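Local coordinates for protein export chaperone SatS (Mycobacterium tuberculosis H37Rv, PDB 6DNM) that acts as a chaperone for the SecA2 protein export pathway, probably by assisting proteins that leave the cell by that route, at residues Asp19-Met24 with Phe30-Cys35; Arg61-Glu66 with Ser75-Ile80; Val139-Ala142 with Thr146-Leu149; Gly150-Tyr155 with Gly163-Pro168. One frame throughout, in Å; residues are numbered along the deposited sequence.

The four contacts follow one another along the chain, each closing before the next opens. Contact 1, a β-hairpin whose centre lies about 7 Å from the centre of the chain, supplies the two middle strands of a four-stranded mixed sheet. Contact 2 joins helix 56-63 to the start of helix 77-86; its centre is about 15 Å from that of contact 1, and the two touch through Leu33 and Leu63. Contacts 3 and 4 share helix 148-157, with centres about 11 Å apart. They lie on the other side of the chain's centre from contact 2, whose centre is about 44 Å from that of contact 4. The domain is elongated, with the hairpin near its middle.

Contact 1. Residues Asp19-Met24 with Phe30-Cys35; sequences DPIQIM and FYTLRC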
loop_
_atom_site.group_PDB
_atom_site.type_symbol
_atom_site.label_atom_id
_atom_site.label_comp_id
_atom_site.label_asym_id
_atom_site.label_seq_id
_atom_site.Cartn_x
_atom_site.Cartn_y
_atom_site.Cartn_z
ATOM N N ASP A 19 -8.755 4.236 5.991
ATOM C CA ASP A 19 -8.463 2.837 6.273
ATOM C C ASP A 19 -7.071 2.687 6.857
ATOM O O ASP A 19 -6.091 3.111 6.227
ATOM C CB ASP A 19 -8.503 1.998 4.984
ATOM C CG ASP A 19 -9.893 1.806 4.427
ATOM O OD1 ASP A 19 -10.880 1.826 5.188
ATOM O OD2 ASP A 19 -9.978 1.611 3.198
ATOM N N PRO A 20 -6.930 2.006 7.989
ATOM C CA PRO A 20 -5.614 1.465 8.352
ATOM C C PRO A 20 -5.236 0.360 7.382
ATOM O O PRO A 20 -6.074 -0.445 6.972
ATOM C CB PRO A 20 -5.841 0.895 9.760
ATOM C CG PRO A 20 -7.130 1.555 10.253
ATOM C CD PRO A 20 -7.953 1.728 9.008
ATOM N N ILE A 21 -3.966 0.346 6.982
ATOM C CA ILE A 21 -3.474 -0.681 6.072
ATOM C C ILE A 21 -2.212 -1.309 6.646
ATOM O O ILE A 21 -1.507 -0.709 7.460
ATOM C CB ILE A 21 -3.231 -0.170 4.628
ATOM C CG1 ILE A 21 -2.027 0.767 4.573
ATOM C CG2 ILE A 21 -4.490 0.497 4.058
ATOM C CD1 ILE A 21 -1.622 1.137 3.139
ATOM N N GLN A 22 -1.932 -2.541 6.206
ATOM C CA GLN A 22 -0.736 -3.276 6.595
ATOM C C GLN A 22 0.077 -3.569 5.345
ATOM O O GLN A 22 -0.468 -4.062 4.352
ATOM C CB GLN A 22 -1.131 -4.605 7.236
ATOM C CG GLN A 22 0.036 -5.452 7.736
ATOM C CD GLN A 22 -0.398 -6.857 8.083
ATOM O OE1 GLN A 22 -0.903 -7.582 7.226
ATOM N NE2 GLN A 22 -0.231 -7.241 9.347
ATOM N N ILE A 23 1.377 -3.276 5.385
ATOM C CA ILE A 23 2.269 -3.533 4.258
ATOM C C ILE A 23 3.355 -4.473 4.745
ATOM O O ILE A 23 4.118 -4.124 5.648
ATOM C CB ILE A 23 2.899 -2.242 3.706
ATOM C CG1 ILE A 23 1.825 -1.235 3.261
ATOM C CG2 ILE A 23 3.861 -2.580 2.563
ATOM C CD1 ILE A 23 2.373 0.170 2.976
ATOM N N MET A 24 3.423 -5.666 4.171
ATOM C CA MET A 24 4.424 -6.645 4.562
ATOM C C MET A 24 5.482 -6.763 3.473
ATOM O O MET A 24 5.159 -6.940 2.293
ATOM C CB MET A 24 3.783 -8.007 4.849
ATOM C CG MET A 24 2.717 -7.941 5.946
ATOM S SD MET A 24 2.089 -9.559 6.461
ATOM C CE MET A 24 3.511 -10.260 7.303
ATOM N N PHE A 30 4.672 -2.981 8.123
ATOM C CA PHE A 30 4.380 -1.585 8.406
ATOM C C PHE A 30 2.882 -1.339 8.455
ATOM O O PHE A 30 2.095 -2.038 7.805
ATOM C CB PHE A 30 4.933 -0.667 7.319
ATOM C CG PHE A 30 6.422 -0.632 7.256
ATOM C CD1 PHE A 30 7.168 -0.236 8.355
ATOM C CD2 PHE A 30 7.081 -0.970 6.088
ATOM C CE1 PHE A 30 8.562 -0.204 8.292
ATOM C CE2 PHE A 30 8.463 -0.940 6.021
ATOM C CZ PHE A 30 9.205 -0.555 7.121
ATOM N N TYR A 31 2.507 -0.299 9.204
ATOM C CA TYR A 31 1.137 0.184 9.307
ATOM C C TYR A 31 1.098 1.655 8.924
ATOM O O TYR A 31 2.025 2.412 9.233
ATOM C CB TYR A 31 0.595 0.002 10.737
ATOM C CG TYR A 31 0.546 -1.462 11.081
ATOM C CD1 TYR A 31 -0.574 -2.230 10.771
ATOM C CD2 TYR A 31 1.656 -2.105 11.644
ATOM C CE1 TYR A 31 -0.609 -3.582 11.047
ATOM C CE2 TYR A 31 1.637 -3.463 11.908
ATOM C CZ TYR A 31 0.498 -4.192 11.618
ATOM O OH TYR A 31 0.480 -5.538 11.872
ATOM N N THR A 32 0.029 2.055 8.247
ATOM C CA THR A 32 -0.218 3.458 7.928
ATOM C C THR A 32 -1.709 3.616 7.660
ATOM O O THR A 32 -2.488 2.673 7.849
ATOM C CB THR A 32 0.683 3.955 6.782
ATOM O OG1 THR A 32 0.556 5.381 6.653
ATOM C CG2 THR A 32 0.328 3.303 5.446
ATOM N N LEU A 33 -2.115 4.818 7.242
ATOM C CA LEU A 33 -3.498 5.106 6.885
ATOM C C LEU A 33 -3.578 5.529 5.426
ATOM O O LEU A 33 -2.664 6.174 4.898
ATOM C CB LEU A 33 -4.088 6.250 7.729
ATOM C CG LEU A 33 -4.044 6.093 9.252
ATOM C CD1 LEU A 33 -4.629 7.322 9.933
ATOM C CD2 LEU A 33 -4.787 4.837 9.701
ATOM N N ARG A 34 -4.694 5.180 4.783
ATOM C CA ARG A 34 -4.933 5.565 3.401
ATOM C C ARG A 34 -6.417 5.822 3.197
ATOM O O ARG A 34 -7.261 5.103 3.738
ATOM C CB ARG A 34 -4.498 4.449 2.451
ATOM C CG ARG A 34 -4.647 4.806 0.961
ATOM C CD ARG A 34 -5.807 4.047 0.303
ATOM N NE ARG A 34 -5.670 2.629 0.591
ATOM C CZ ARG A 34 -6.607 1.693 0.480
ATOM N NH1 ARG A 34 -6.331 0.450 0.790
ATOM N NH2 ARG A 34 -7.819 1.975 0.055
ATOM N N CYS A 35 -6.726 6.849 2.407
ATOM C CA CYS A 35 -8.096 7.127 2.005
ATOM C C CYS A 35 -8.104 7.515 0.535
ATOM O O CYS A 35 -7.056 7.611 -0.110
ATOM C CB CYS A 35 -8.715 8.245 2.845
ATOM S SG CYS A 35 -7.980 9.853 2.550
#
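The β-hairpin of strands 19-24 and 29-37 brings Gln22 beside Tyr31 and Ile21 beside Thr32. Backbone bonds run both ways at the hydrogen-bonded pairs Asp19-Arg34, Ile21-Thr32 and Ile23-Phe30. The longest is Thr32 N to Ile21 O, 3.3 Å, while Ile23 N reaches Phe30 O at 2.8 Å. The CA-H groups of the non-hydrogen-bonded residues touch neighbouring carbonyls, as in Tyr31 CA to Ile21 O, 3.3 Å.

On one face, the extended Gln22 chain runs alongside the Tyr31 ring, and its NE2 donates to Tyr31 OH at 3.1 Å. The hydroxyl lies in the amide plane, although amide and ring planes are 53° apart. On the same face, Leu33 CD2 packs over Pro20 CA at 3.7 Å, and Trp13 of helix 12-16 touches both residues.

The other face carries Ile21, whose CG1, between the backbone N and the carbonyl carbon (chi1 70°), meets Thr32 CG2 at 3.6 Å. Thr32 OG1 turns elsewhere and bonds Ser51 O. Beyond Ile21, Asp19 and Arg34 run alongside one another, giving at most a long and doubtful salt bridge. Strands 40-43 and 98-100 flank this pair, making it the central antiparallel hairpin of a mixed sheet.

Contact 2. Residues Arg61-Glu66 with Ser75-Ile80; sequences RYLADE and STYDDI
Leu63 of helix 56-63 turns one methyl to Tyr77 and the other to Ile80 at the start of helix 77-86. CD2 approaches the phenol end of Tyr77 obliquely, 3.5 Å from Tyr77 OH and 4.1 Å from Tyr77 CE1. The other branch, CD1, meets the CG2 methyl of Ile80 at 3.9 Å.

The polar end of Tyr77 is tied to the first segment through water. With chi1 at -175°, the ring swings opposite its own backbone N and reaches across to the Leu63-Asp65 backbone, where its hydroxyl donates to water 1 at 2.6 Å between Tyr77 OH and the water oxygen. That water gives both of its protons to backbone carbonyls, Leu63 O at 2.7 Å and Asp65 O at 2.6 Å. His69, in the intervening loop, also hydrogen-bonds Tyr77 OH through NE2 and sets its ring at about 80° to the phenol.

Farther out, Leu89 packs on Leu63, while Phe12 and Trp13 of helix 12-16 reach Ile80. Arg81 links Glu66 and Asp78 by salt bridges, placing a positive charge between two carboxylates.

The junction therefore combines a small apolar core with a directional water bridge: bound by three partners, the water should fix the rotation of the phenol hydroxyl while satisfying two carbonyls of the 61-66 segment.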
loop_
_atom_site.group_PDB
_atom_site.type_symbol
_atom_site.label_atom_id
_atom_site.label_comp_id
_atom_site.label_asym_id
_atom_site.label_seq_id
_atom_site.Cartn_x
_atom_site.Cartn_y
_atom_site.Cartn_z
ATOM N N ARG A 61 0.281 6.273 18.802
ATOM C CA ARG A 61 1.023 7.328 19.495
ATOM C C ARG A 61 1.211 8.540 18.597
ATOM O O ARG A 61 1.062 9.685 19.041
ATOM C CB ARG A 61 2.397 6.812 19.915
ATOM C CG ARG A 61 2.383 5.907 21.104
ATOM C CD ARG A 61 2.161 6.681 22.353
ATOM N NE ARG A 61 2.184 5.789 23.501
ATOM C CZ ARG A 61 1.357 5.897 24.531
ATOM N NH1 ARG A 61 0.443 6.854 24.540
ATOM N NH2 ARG A 61 1.444 5.044 25.537
ATOM N N TYR A 62 1.564 8.301 17.335
ATOM C CA TYR A 62 1.730 9.390 16.385
ATOM C C TYR A 62 0.427 10.158 16.204
ATOM O O TYR A 62 0.421 11.397 16.190
ATOM C CB TYR A 62 2.208 8.809 15.055
ATOM C CG TYR A 62 2.392 9.825 13.954
ATOM C CD1 TYR A 62 3.607 10.474 13.777
ATOM C CD2 TYR A 62 1.353 10.124 13.074
ATOM C CE1 TYR A 62 3.781 11.401 12.764
ATOM C CE2 TYR A 62 1.512 11.056 12.064
ATOM C CZ TYR A 62 2.730 11.691 11.908
ATOM O OH TYR A 62 2.891 12.619 10.897
ATOM N N LEU A 63 -0.693 9.438 16.090
ATOM C CA LEU A 63 -1.984 10.067 15.841
ATOM C C LEU A 63 -2.495 10.862 17.037
ATOM O O LEU A 63 -3.405 11.678 16.873
ATOM C CB LEU A 63 -3.012 9.012 15.419
ATOM C CG LEU A 63 -2.725 8.310 14.092
ATOM C CD1 LEU A 63 -3.595 7.063 13.945
ATOM C CD2 LEU A 63 -2.943 9.280 12.938
ATOM N N ALA A 64 -1.928 10.650 18.226
ATOM C CA ALA A 64 -2.280 11.455 19.392
ATOM C C ALA A 64 -1.662 12.842 19.352
ATOM O O ALA A 64 -2.116 13.728 20.085
ATOM C CB ALA A 64 -1.828 10.761 20.677
ATOM N N ASP A 65 -0.634 13.045 18.536
ATOM C CA ASP A 65 0.070 14.316 18.495
ATOM C C ASP A 65 -0.502 15.199 17.397
ATOM O O ASP A 65 -1.049 14.715 16.402
ATOM C CB ASP A 65 1.559 14.091 18.231
ATOM C CG ASP A 65 2.288 13.553 19.437
ATOM O OD1 ASP A 65 1.824 13.819 20.563
ATOM O OD2 ASP A 65 3.320 12.871 19.268
ATOM N N GLU A 66 -0.379 16.508 17.594
ATOM C CA GLU A 66 -0.731 17.459 16.550
ATOM C C GLU A 66 0.245 17.313 15.394
ATOM O O GLU A 66 1.459 17.221 15.600
ATOM C CB GLU A 66 -0.654 18.881 17.096
ATOM C CG GLU A 66 -1.585 19.863 16.412
ATOM C CD GLU A 66 -3.015 19.734 16.892
ATOM O OE1 GLU A 66 -3.732 18.836 16.398
ATOM O OE2 GLU A 66 -3.421 20.531 17.765
ATOM N N SER A 75 -12.135 16.171 7.037
ATOM C CA SER A 75 -13.162 16.546 7.999
ATOM C C SER A 75 -13.296 15.556 9.150
ATOM O O SER A 75 -13.779 15.934 10.225
ATOM C CB SER A 75 -14.486 16.745 7.277
ATOM O OG SER A 75 -14.337 17.823 6.368
ATOM N N THR A 76 -12.872 14.309 8.963
ATOM C CA THR A 76 -12.949 13.299 10.009
ATOM C C THR A 76 -11.608 13.028 10.671
ATOM O O THR A 76 -11.525 12.139 11.526
ATOM C CB THR A 76 -13.520 11.993 9.447
ATOM O OG1 THR A 76 -12.924 11.726 8.170
ATOM C CG2 THR A 76 -15.026 12.091 9.303
ATOM N N TYR A 77 -10.551 13.760 10.298
ATOM C CA TYR A 77 -9.262 13.502 10.929
ATOM C C TYR A 77 -9.305 13.794 12.427
ATOM O O TYR A 77 -8.704 13.069 13.227
ATOM C CB TYR A 77 -8.131 14.278 10.250
ATOM C CG TYR A 77 -6.798 13.898 10.855
ATOM C CD1 TYR A 77 -6.178 12.705 10.511
ATOM C CD2 TYR A 77 -6.195 14.700 11.826
ATOM C CE1 TYR A 77 -4.977 12.331 11.084
ATOM C CE2 TYR A 77 -4.985 14.340 12.405
ATOM C CZ TYR A 77 -4.384 13.146 12.027
ATOM O OH TYR A 77 -3.185 12.759 12.581
ATOM N N ASP A 78 -10.014 14.841 12.825
ATOM C CA ASP A 78 -10.119 15.176 14.243
ATOM C C ASP A 78 -10.727 14.046 15.054
ATOM O O ASP A 78 -10.377 13.889 16.193
ATOM C CB ASP A 78 -10.869 16.482 14.476
ATOM C CG ASP A 78 -10.547 17.110 15.840
ATOM O OD1 ASP A 78 -9.415 17.614 16.015
ATOM O OD2 ASP A 78 -11.414 17.106 16.720
ATOM N N ASP A 79 -11.620 13.265 14.456
ATOM C CA ASP A 79 -12.170 12.097 15.142
ATOM C C ASP A 79 -11.079 11.080 15.453
ATOM O O ASP A 79 -11.092 10.448 16.515
ATOM C CB ASP A 79 -13.263 11.447 14.289
ATOM C CG ASP A 79 -14.594 12.175 14.374
ATOM O OD1 ASP A 79 -14.721 13.131 15.170
ATOM O OD2 ASP A 79 -15.524 11.780 13.642
ATOM N N ILE A 80 -10.135 10.896 14.529
ATOM C CA ILE A 80 -9.026 9.977 14.771
ATOM C C ILE A 80 -8.137 10.494 15.891
ATOM O O ILE A 80 -7.796 9.755 16.824
ATOM C CB ILE A 80 -8.229 9.736 13.478
ATOM C CG1 ILE A 80 -9.125 9.080 12.419
ATOM C CG2 ILE A 80 -6.979 8.901 13.779
ATOM C CD1 ILE A 80 -8.551 9.103 11.021
HETATM O O HOH W 1 -2.970 13.616 14.997
#

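Contact 3. Residues Val139-Ala142 with Thr146-Leu149; sequences VDKA and TRPL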
loop_
_atom_site.group_PDB
_atom_site.type_symbol
_atom_site.label_atom_id
_atom_site.label_comp_id
_atom_site.label_asym_id
_atom_site.label_seq_id
_atom_site.Cartn_x
_atom_site.Cartn_y
_atom_site.Cartn_z
ATOM N N VAL A 139 5.523 3.625 -11.293
ATOM C CA VAL A 139 4.686 2.425 -11.288
ATOM C C VAL A 139 3.962 2.270 -12.619
ATOM O O VAL A 139 3.974 1.193 -13.225
ATOM C CB VAL A 139 3.700 2.436 -10.105
ATOM C CG1 VAL A 139 2.796 1.203 -10.170
ATOM C CG2 VAL A 139 4.438 2.479 -8.773
ATOM N N ASP A 140 3.307 3.336 -13.089
ATOM C CA ASP A 140 2.591 3.247 -14.357
ATOM C C ASP A 140 3.519 2.807 -15.482
ATOM O O ASP A 140 3.146 1.980 -16.317
ATOM C CB ASP A 140 1.942 4.586 -14.701
ATOM C CG ASP A 140 0.829 4.962 -13.746
ATOM O OD1 ASP A 140 0.336 4.078 -13.002
ATOM O OD2 ASP A 140 0.446 6.148 -13.750
ATOM N N LYS A 141 4.741 3.335 -15.509
ATOM C CA LYS A 141 5.665 2.961 -16.572
ATOM C C LYS A 141 6.069 1.499 -16.454
ATOM O O LYS A 141 6.110 0.772 -17.454
ATOM C CB LYS A 141 6.894 3.862 -16.523
ATOM C CG LYS A 141 6.647 5.260 -17.036
ATOM C CD LYS A 141 7.889 6.116 -16.862
ATOM C CE LYS A 141 8.631 6.316 -18.169
ATOM N NZ LYS A 141 9.237 7.679 -18.233
ATOM N N ALA A 142 6.402 1.056 -15.244
ATOM C CA ALA A 142 6.898 -0.306 -15.073
ATOM C C ALA A 142 5.837 -1.339 -15.420
ATOM O O ALA A 142 6.165 -2.440 -15.883
ATOM C CB ALA A 142 7.379 -0.517 -13.637
ATOM N N THR A 146 3.891 -3.516 -22.583
ATOM C CA THR A 146 4.980 -3.734 -23.529
ATOM C C THR A 146 6.212 -4.293 -22.833
ATOM O O THR A 146 7.017 -4.978 -23.466
ATOM C CB THR A 146 5.348 -2.407 -24.194
ATOM O OG1 THR A 146 5.452 -1.394 -23.190
ATOM C CG2 THR A 146 4.306 -2.003 -25.236
ATOM N N ARG A 147 6.383 -4.007 -21.539
ATOM C CA ARG A 147 7.626 -4.317 -20.854
ATOM C C ARG A 147 7.560 -5.691 -20.207
ATOM O O ARG A 147 6.476 -6.178 -19.869
ATOM C CB ARG A 147 7.888 -3.272 -19.777
ATOM C CG ARG A 147 8.033 -1.876 -20.316
ATOM C CD ARG A 147 8.281 -0.900 -19.198
ATOM N NE ARG A 147 8.099 0.469 -19.668
ATOM C CZ ARG A 147 9.090 1.275 -20.033
ATOM N NH1 ARG A 147 8.819 2.505 -20.459
ATOM N NH2 ARG A 147 10.345 0.855 -19.977
ATOM N N PRO A 148 8.721 -6.330 -19.991
ATOM C CA PRO A 148 8.718 -7.680 -19.392
ATOM C C PRO A 148 7.889 -7.802 -18.120
ATOM O O PRO A 148 7.057 -8.712 -18.002
ATOM C CB PRO A 148 10.212 -7.951 -19.159
ATOM C CG PRO A 148 10.889 -7.192 -20.269
ATOM C CD PRO A 148 10.061 -5.938 -20.476
ATOM N N LEU A 149 8.073 -6.893 -17.160
ATOM C CA LEU A 149 7.314 -6.982 -15.917
ATOM C C LEU A 149 5.825 -6.741 -16.158
ATOM O O LEU A 149 4.982 -7.487 -15.652
ATOM C CB LEU A 149 7.859 -6.000 -14.887
ATOM C CG LEU A 149 7.101 -5.988 -13.561
ATOM C CD1 LEU A 149 7.191 -7.333 -12.858
ATOM C CD2 LEU A 149 7.623 -4.880 -12.667
#
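Helix 138-142 and the start of helix 148-157 approach most closely at Ala142 and Leu149, whose CA atoms are 6.7 Å apart across a short connecting loop. The motif is a helix-loop-helix connection, with Arg147 at the N-cap position of the second helix and Pro148 in its first turn.

Arg147 carries most of the polar side of the contact. Its chain runs extended from CG to NE (chi2 180°, chi3 -166°) and thereby reaches back to the carbonyl of Lys141. Arg147 CD lies 3.2 Å from Lys141 O, and the guanidinium approaches that oxygen obliquely. The principal partner of the arginine is Glu144 in the loop, which forms a salt bridge with Arg147 NE. The anion of Glu144 would be expected to ease the nearness of two positive groups, as Lys141 NZ stands 5.6 Å from Arg147 NH1.

The apolar side is thinner. Leu149 CB points toward the first helix. Both helices are also backed by helix 170-185: Leu179 and Phe182 pack on Val139, Ala171 touches Pro148, and Glu175 takes a hydrogen bond from Leu149 N through OE1. Within the connection itself, Leu149 CB comes 4.1 Å from Ala142 O, while Leu149 CD2 just meets Ala142 CB at 4.5 Å.

Contact 4. Residues Gly150-Tyr155 with Gly163-Pro168; sequences GQLVAY and GKPTAP
Two CH-pi contacts on the Tyr155 ring dominate the meeting of helix 148-157 with the loop that leads to helix 170-185. Lys164 CA sits 3.8 Å from the centroid of the Tyr155 ring and 21° off its normal. Pro165 CD lies 4.0 Å from the same centroid, 27° off the normal, so consecutive loop residues both rest over the face of the ring. Tyr155 CB points toward the loop, and a first torsion close to 180° (chi1 178°) places the ring against Lys164 and Pro165. Beside these, the carbonyl of Gly163 comes obliquely to the ring, 3.4 Å from its O to Tyr155 CD1.

Apolar packing continues around the proline. Its CD touches the root of the tyrosine ring, Pro165 CD to Tyr155 CG being 3.6 Å. Pro165 CG meets the CD1 methyl of Leu152, one turn before Tyr155 in the helix, at 3.8 Å, with the two side chains crossing at a slant. Pro165 is thus wedged between aromatic and aliphatic side chains of one helix, and Pro112 from another loop packs on Leu152 and Tyr155 as well.

Polar groups lie at the border. The extended Gln151 chain passes Pro165 running the other way, bringing Gln151 OE1 to 3.7 Å from Pro165 CB in a van der Waals contact. Lys164 lays CB near the phenol oxygen, 3.5 Å from Tyr155 OH, and carries its NZ onward to a salt bridge with Asp113.

The loop is consequently held to these helix residues by dispersion and CH-pi attraction, while the ammonium of Lys164 is anchored on Asp113.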
loop_
_atom_site.group_PDB
_atom_site.type_symbol
_atom_site.label_atom_id
_atom_site.label_comp_id
_atom_site.label_asym_id
_atom_site.label_seq_id
_atom_site.Cartn_x
_atom_site.Cartn_y
_atom_site.Cartn_z
ATOM N N GLY A 150 5.483 -5.685 -16.904
ATOM C CA GLY A 150 4.079 -5.393 -17.150
ATOM C C GLY A 150 3.374 -6.521 -17.878
ATOM O O GLY A 150 2.224 -6.846 -17.575
ATOM N N GLN A 151 4.068 -7.146 -18.830
ATOM C CA GLN A 151 3.520 -8.300 -19.538
ATOM C C GLN A 151 3.296 -9.477 -18.585
ATOM O O GLN A 151 2.253 -10.145 -18.627
ATOM C CB GLN A 151 4.491 -8.667 -20.659
ATOM C CG GLN A 151 4.221 -9.936 -21.404
ATOM C CD GLN A 151 5.396 -10.296 -22.298
ATOM O OE1 GLN A 151 6.207 -11.160 -21.955
ATOM N NE2 GLN A 151 5.502 -9.627 -23.450
ATOM N N LEU A 152 4.260 -9.737 -17.703
ATOM C CA LEU A 152 4.135 -10.850 -16.765
ATOM C C LEU A 152 3.006 -10.613 -15.763
ATOM O O LEU A 152 2.206 -11.519 -15.486
ATOM C CB LEU A 152 5.474 -11.063 -16.058
ATOM C CG LEU A 152 5.625 -12.285 -15.151
ATOM C CD1 LEU A 152 5.096 -13.552 -15.808
ATOM C CD2 LEU A 152 7.088 -12.455 -14.764
ATOM N N VAL A 153 2.931 -9.403 -15.208
ATOM C CA VAL A 153 1.862 -9.065 -14.275
ATOM C C VAL A 153 0.501 -9.218 -14.942
ATOM O O VAL A 153 -0.420 -9.820 -14.375
ATOM C CB VAL A 153 2.082 -7.643 -13.737
ATOM C CG1 VAL A 153 0.844 -7.151 -12.979
ATOM C CG2 VAL A 153 3.318 -7.618 -12.850
ATOM N N ALA A 154 0.347 -8.673 -16.158
ATOM C CA ALA A 154 -0.944 -8.763 -16.840
ATOM C C ALA A 154 -1.341 -10.219 -17.056
ATOM O O ALA A 154 -2.511 -10.587 -16.884
ATOM C CB ALA A 154 -0.914 -7.984 -18.158
ATOM N N TYR A 155 -0.372 -11.069 -17.405
ATOM C CA TYR A 155 -0.671 -12.479 -17.610
ATOM C C TYR A 155 -1.153 -13.143 -16.324
ATOM O O TYR A 155 -2.168 -13.851 -16.326
ATOM C CB TYR A 155 0.548 -13.204 -18.180
ATOM C CG TYR A 155 0.277 -14.683 -18.352
ATOM C CD1 TYR A 155 -0.441 -15.149 -19.448
ATOM C CD2 TYR A 155 0.700 -15.610 -17.404
ATOM C CE1 TYR A 155 -0.712 -16.495 -19.607
ATOM C CE2 TYR A 155 0.431 -16.966 -17.558
ATOM C CZ TYR A 155 -0.275 -17.400 -18.660
ATOM O OH TYR A 155 -0.545 -18.746 -18.812
ATOM N N GLY A 163 -1.305 -15.862 -23.381
ATOM C CA GLY A 163 -0.026 -15.328 -23.804
ATOM C C GLY A 163 1.031 -15.491 -22.733
ATOM O O GLY A 163 1.476 -14.504 -22.138
ATOM N N LYS A 164 1.440 -16.727 -22.473
ATOM C CA LYS A 164 2.301 -16.994 -21.322
ATOM C C LYS A 164 3.737 -16.555 -21.594
ATOM O O LYS A 164 4.358 -17.044 -22.546
ATOM C CB LYS A 164 2.266 -18.470 -20.948
ATOM C CG LYS A 164 3.213 -18.828 -19.816
ATOM C CD LYS A 164 3.230 -20.321 -19.548
ATOM C CE LYS A 164 3.290 -20.618 -18.062
ATOM N NZ LYS A 164 2.682 -21.946 -17.750
ATOM N N PRO A 165 4.292 -15.651 -20.796
ATOM C CA PRO A 165 5.708 -15.297 -20.956
ATOM C C PRO A 165 6.578 -16.517 -20.714
ATOM O O PRO A 165 6.278 -17.353 -19.860
ATOM C CB PRO A 165 5.925 -14.241 -19.864
ATOM C CG PRO A 165 4.573 -13.692 -19.588
ATOM C CD PRO A 165 3.631 -14.846 -19.754
ATOM N N THR A 166 7.662 -16.613 -21.475
ATOM C CA THR A 166 8.506 -17.798 -21.483
ATOM C C THR A 166 9.850 -17.517 -20.816
ATOM O O THR A 166 10.362 -16.393 -20.847
ATOM C CB THR A 166 8.723 -18.293 -22.918
ATOM O OG1 THR A 166 9.063 -17.186 -23.759
ATOM C CG2 THR A 166 7.443 -18.926 -23.450
ATOM N N ALA A 167 10.419 -18.558 -20.213
ATOM C CA ALA A 167 11.658 -18.427 -19.463
ATOM C C ALA A 167 12.819 -18.056 -20.387
ATOM O O ALA A 167 12.810 -18.388 -21.578
ATOM C CB ALA A 167 11.981 -19.752 -18.780
ATOM N N PRO A 168 13.849 -17.373 -19.860
ATOM C CA PRO A 168 13.966 -16.932 -18.465
ATOM C C PRO A 168 13.214 -15.645 -18.174
ATOM O O PRO A 168 12.773 -14.935 -19.086
ATOM C CB PRO A 168 15.468 -16.712 -18.296
ATOM C CG PRO A 168 15.934 -16.344 -19.632
ATOM C CD PRO A 168 15.086 -17.104 -20.619
#